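PDB 3HYW: sulfide-quinone reductase from Aquifex aeolicus, which catalyses the FAD-dependent oxidation of hydrogen sulfide to polysulfur, passing the electrons to a quinone, as a homotrimer bound to the membrane. Local coordinates for residues P252-G264 and A268-C280. Residues are numbered along the deposited sequence; the frame is centred on the assembly and turned at random.
Sequences PSFQGPEVVASAG and ANPANKMVIVNRC. With SO4 (sulfate ion), chain N.
Lys273 reaches past Ala261 to Glu258, where its NZ meets OE2 at 2.8 Å in a salt bridge on the syn lone pair of the carboxylate. The lysine runs straight out from CG, whereas the glutamate folds at chi2 (-60°), which brings its acid end back toward the 268-280 loop. Ala261 CB rests against CG and CD of the lysine, and Gln255 OE1 comes beside Lys273 CD (4.0 Å), the two chains heading in one direction. Shortening Lys273 to an alanine would probably leave the Glu258 carboxylate without this charge partner and uncover the methyl of Ala261. At Gly256 the backbones come together: its N donates an almost straight bond to Asn272 O (2.7 Å), and its CA makes a CH...O contact with Lys273 O (3.2 Å), an oxygen buried without a conventional partner. A CB at Gly256 would collide with that carbonyl. With CG1 trans to the backbone N (chi1 173°), Val260 sets that methyl against Lys273 O (3.3 Å) and Ala268 CB, and CG2 against Val275 CG2 (3.8 Å), while Ala268 N bonds Gly264 O. A sulfate, probably from the crystallisation liquor, accepts from the amides of Glu258 and Val259 at the start of helix 258-261. Residues 268-280 pack against this helix, which follows strand 247-255; Val260 and Val275 touch Ile103 of strand 100-103, and Val259 lies on strand 78-82 and on FAD.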
loop_
_atom_site.group_PDB
_atom_site.type_symbol
_atom_site.label_atom_id
_atom_site.label_comp_id
_atom_site.label_asym_id
_atom_site.label_seq_id
_atom_site.Cartn_x
_atom_site.Cartn_y
_atom_site.Cartn_z
ATOM N N PRO A 252 -19.524 -21.528 -2.281
ATOM C CA PRO A 252 -20.909 -21.268 -2.643
ATOM C C PRO A 252 -21.487 -20.151 -1.779
ATOM O O PRO A 252 -20.907 -19.803 -0.744
ATOM C CB PRO A 252 -21.601 -22.600 -2.345
ATOM C CG PRO A 252 -20.802 -23.210 -1.243
ATOM C CD PRO A 252 -19.394 -22.673 -1.356
ATOM N N SER A 253 -22.598 -19.570 -2.220
ATOM C CA SER A 253 -23.345 -18.636 -1.384
ATOM C C SER A 253 -24.280 -19.443 -0.476
ATOM O O SER A 253 -24.472 -20.645 -0.685
ATOM C CB SER A 253 -24.128 -17.648 -2.245
ATOM O OG SER A 253 -25.114 -18.315 -3.009
ATOM N N PHE A 254 -24.844 -18.796 0.537
ATOM C CA PHE A 254 -25.690 -19.507 1.493
ATOM C C PHE A 254 -27.140 -19.064 1.388
ATOM O O PHE A 254 -27.418 -17.892 1.132
ATOM C CB PHE A 254 -25.229 -19.284 2.933
ATOM C CG PHE A 254 -23.810 -19.706 3.220
ATOM C CD1 PHE A 254 -23.176 -20.704 2.475
ATOM C CD2 PHE A 254 -23.128 -19.138 4.288
ATOM C CE1 PHE A 254 -21.868 -21.092 2.767
ATOM C CE2 PHE A 254 -21.812 -19.530 4.608
ATOM C CZ PHE A 254 -21.181 -20.501 3.844
ATOM N N GLN A 255 -28.057 -20.006 1.574
ATOM C CA GLN A 255 -29.456 -19.675 1.808
ATOM C C GLN A 255 -29.914 -20.443 3.043
ATOM O O GLN A 255 -29.156 -21.236 3.605
ATOM C CB GLN A 255 -30.335 -19.996 0.586
ATOM C CG GLN A 255 -30.503 -21.490 0.253
ATOM C CD GLN A 255 -31.496 -21.751 -0.886
ATOM O OE1 GLN A 255 -32.426 -20.975 -1.111
ATOM N NE2 GLN A 255 -31.303 -22.859 -1.598
ATOM N N GLY A 256 -31.145 -20.193 3.472
ATOM C CA GLY A 256 -31.748 -20.976 4.534
ATOM C C GLY A 256 -32.385 -22.240 3.982
ATOM O O GLY A 256 -32.563 -22.377 2.770
ATOM N N PRO A 257 -32.748 -23.170 4.878
ATOM C CA PRO A 257 -33.278 -24.462 4.481
ATOM C C PRO A 257 -34.790 -24.434 4.287
ATOM O O PRO A 257 -35.455 -23.447 4.632
ATOM C CB PRO A 257 -32.916 -25.345 5.671
ATOM C CG PRO A 257 -33.059 -24.423 6.846
ATOM C CD PRO A 257 -32.679 -23.039 6.345
ATOM N N GLU A 258 -35.320 -25.524 3.747
ATOM C CA GLU A 258 -36.751 -25.662 3.532
ATOM C C GLU A 258 -37.534 -25.786 4.834
ATOM O O GLU A 258 -38.682 -25.362 4.905
ATOM C CB GLU A 258 -37.037 -26.841 2.602
ATOM C CG GLU A 258 -36.519 -26.614 1.192
ATOM C CD GLU A 258 -37.139 -25.389 0.538
ATOM O OE1 GLU A 258 -38.354 -25.430 0.255
ATOM O OE2 GLU A 258 -36.414 -24.392 0.306
ATOM N N VAL A 259 -36.906 -26.349 5.863
ATOM C CA VAL A 259 -37.541 -26.446 7.184
ATOM C C VAL A 259 -37.876 -25.053 7.741
ATOM O O VAL A 259 -38.928 -24.862 8.356
ATOM C CB VAL A 259 -36.693 -27.291 8.194
ATOM C CG1 VAL A 259 -35.346 -26.656 8.469
ATOM C CG2 VAL A 259 -37.455 -27.509 9.495
ATOM N N VAL A 260 -36.991 -24.086 7.508
ATOM C CA VAL A 260 -37.256 -22.707 7.913
ATOM C C VAL A 260 -38.373 -22.103 7.048
ATOM O O VAL A 260 -39.328 -21.533 7.575
ATOM C CB VAL A 260 -35.979 -21.838 7.910
ATOM C CG1 VAL A 260 -36.312 -20.379 8.158
ATOM C CG2 VAL A 260 -35.029 -22.312 8.996
ATOM N N ALA A 261 -38.247 -22.252 5.727
ATOM C CA ALA A 261 -39.280 -21.813 4.774
ATOM C C ALA A 261 -40.679 -22.336 5.125
ATOM O O ALA A 261 -41.675 -21.656 4.893
ATOM C CB ALA A 261 -38.894 -22.216 3.353
ATOM N N SER A 262 -40.744 -23.532 5.703
ATOM C CA SER A 262 -42.015 -24.152 6.077
ATOM C C SER A 262 -42.782 -23.409 7.185
ATOM O O SER A 262 -43.997 -23.552 7.300
ATOM C CB SER A 262 -41.801 -25.617 6.465
ATOM O OG SER A 262 -41.185 -25.727 7.736
ATOM N N ALA A 263 -42.075 -22.608 7.978
ATOM C CA ALA A 263 -42.688 -21.868 9.091
ATOM C C ALA A 263 -43.370 -20.557 8.659
ATOM O O ALA A 263 -44.006 -19.877 9.471
ATOM C CB ALA A 263 -41.647 -21.602 10.188
ATOM N N GLY A 264 -43.229 -20.206 7.386
ATOM C CA GLY A 264 -43.909 -19.038 6.827
ATOM C C GLY A 264 -43.058 -17.785 6.868
ATOM O O GLY A 264 -41.953 -17.793 7.430
ATOM N N ALA A 268 -39.264 -17.234 8.075
ATOM C CA ALA A 268 -38.313 -17.322 6.961
ATOM C C ALA A 268 -38.212 -15.997 6.218
ATOM O O ALA A 268 -39.207 -15.513 5.679
ATOM C CB ALA A 268 -38.722 -18.440 5.998
ATOM N N ASN A 269 -37.016 -15.408 6.212
ATOM C CA ASN A 269 -36.725 -14.209 5.416
ATOM C C ASN A 269 -37.022 -14.481 3.936
ATOM O O ASN A 269 -36.495 -15.433 3.374
ATOM C CB ASN A 269 -35.251 -13.799 5.616
ATOM C CG ASN A 269 -34.839 -12.594 4.777
ATOM O OD1 ASN A 269 -34.987 -12.586 3.553
ATOM N ND2 ASN A 269 -34.292 -11.578 5.433
ATOM N N PRO A 270 -37.871 -13.647 3.302
ATOM C CA PRO A 270 -38.273 -13.887 1.908
ATOM C C PRO A 270 -37.096 -14.036 0.939
ATOM O O PRO A 270 -37.096 -14.952 0.099
ATOM C CB PRO A 270 -39.083 -12.633 1.553
ATOM C CG PRO A 270 -39.585 -12.128 2.839
ATOM C CD PRO A 270 -38.517 -12.443 3.857
ATOM N N ALA A 271 -36.103 -13.159 1.086
ATOM C CA ALA A 271 -34.963 -13.075 0.169
ATOM C C ALA A 271 -34.023 -14.277 0.193
ATOM O O ALA A 271 -33.436 -14.616 -0.835
ATOM C CB ALA A 271 -34.177 -11.782 0.415
ATOM N N ASN A 272 -33.876 -14.920 1.351
ATOM C CA ASN A 272 -32.851 -15.961 1.521
ATOM C C ASN A 272 -33.257 -17.204 2.320
ATOM O O ASN A 272 -32.471 -18.144 2.432
ATOM C CB ASN A 272 -31.576 -15.349 2.122
ATOM C CG ASN A 272 -31.854 -14.512 3.357
ATOM O OD1 ASN A 272 -32.605 -14.915 4.240
ATOM N ND2 ASN A 272 -31.240 -13.336 3.423
ATOM N N LYS A 273 -34.469 -17.201 2.877
ATOM C CA LYS A 273 -34.991 -18.320 3.687
ATOM C C LYS A 273 -34.250 -18.506 5.020
ATOM O O LYS A 273 -34.372 -19.543 5.675
ATOM C CB LYS A 273 -35.041 -19.636 2.888
ATOM C CG LYS A 273 -36.091 -19.667 1.777
ATOM C CD LYS A 273 -35.938 -20.902 0.891
ATOM C CE LYS A 273 -37.038 -20.970 -0.161
ATOM N NZ LYS A 273 -36.803 -22.056 -1.153
ATOM N N MET A 274 -33.493 -17.492 5.423
ATOM C CA MET A 274 -32.817 -17.533 6.708
ATOM C C MET A 274 -33.762 -17.066 7.806
ATOM O O MET A 274 -34.796 -16.449 7.519
ATOM C CB MET A 274 -31.529 -16.707 6.676
ATOM C CG MET A 274 -30.431 -17.390 5.892
ATOM S SD MET A 274 -28.853 -16.541 5.973
ATOM C CE MET A 274 -29.059 -15.226 4.831
ATOM N N VAL A 275 -33.409 -17.371 9.057
ATOM C CA VAL A 275 -34.284 -17.080 10.197
ATOM C C VAL A 275 -34.336 -15.589 10.543
ATOM O O VAL A 275 -33.313 -14.969 10.832
ATOM C CB VAL A 275 -33.883 -17.884 11.462
ATOM C CG1 VAL A 275 -34.898 -17.652 12.582
ATOM C CG2 VAL A 275 -33.768 -19.389 11.134
ATOM N N ILE A 276 -35.541 -15.032 10.531
ATOM C CA ILE A 276 -35.747 -13.653 10.961
ATOM C C ILE A 276 -35.563 -13.591 12.475
ATOM O O ILE A 276 -36.266 -14.261 13.233
ATOM C CB ILE A 276 -37.132 -13.105 10.550
ATOM C CG1 ILE A 276 -37.325 -13.218 9.029
ATOM C CG2 ILE A 276 -37.299 -11.638 11.017
ATOM C CD1 ILE A 276 -38.774 -12.977 8.545
ATOM N N VAL A 277 -34.574 -12.814 12.905
ATOM C CA VAL A 277 -34.306 -12.648 14.329
ATOM C C VAL A 277 -34.160 -11.179 14.662
ATOM O O VAL A 277 -33.902 -10.359 13.774
ATOM C CB VAL A 277 -33.041 -13.435 14.810
ATOM C CG1 VAL A 277 -33.264 -14.940 14.713
ATOM C CG2 VAL A 277 -31.765 -13.005 14.063
ATOM N N ASN A 278 -34.348 -10.854 15.938
ATOM C CA ASN A 278 -34.068 -9.514 16.437
ATOM C C ASN A 278 -32.675 -9.473 17.088
ATOM O O ASN A 278 -31.883 -10.392 16.894
ATOM C CB ASN A 278 -35.186 -9.035 17.382
ATOM C CG ASN A 278 -35.366 -9.927 18.608
ATOM O OD1 ASN A 278 -34.435 -10.602 19.060
ATOM N ND2 ASN A 278 -36.574 -9.905 19.172
ATOM N N ARG A 279 -32.384 -8.421 17.857
ATOM C CA ARG A 279 -31.074 -8.253 18.507
ATOM C C ARG A 279 -30.747 -9.381 19.490
ATOM O O ARG A 279 -29.574 -9.672 19.757
ATOM C CB ARG A 279 -31.018 -6.916 19.247
ATOM C CG ARG A 279 -31.174 -5.699 18.349
ATOM C CD ARG A 279 -31.249 -4.416 19.152
ATOM N NE ARG A 279 -31.354 -3.265 18.266
ATOM C CZ ARG A 279 -31.970 -2.131 18.572
ATOM N NH1 ARG A 279 -32.015 -1.152 17.681
ATOM N NH2 ARG A 279 -32.552 -1.976 19.758
ATOM N N CYS A 280 -31.792 -10.000 20.025
ATOM C CA CYS A 280 -31.664 -11.031 21.051
ATOM C C CYS A 280 -31.765 -12.428 20.422
ATOM O O CYS A 280 -31.933 -13.430 21.113
ATOM C CB CYS A 280 -32.718 -10.805 22.142
ATOM S SG CYS A 280 -32.528 -9.182 22.954
HETATM S S SO4 N . -33.668 -28.777 4.309
HETATM O O1 SO4 N . -33.881 -29.990 3.538
HETATM O O2 SO4 N . -33.454 -27.688 3.359
HETATM O O3 SO4 N . -34.823 -28.500 5.157
HETATM O O4 SO4 N . -32.479 -28.959 5.139
#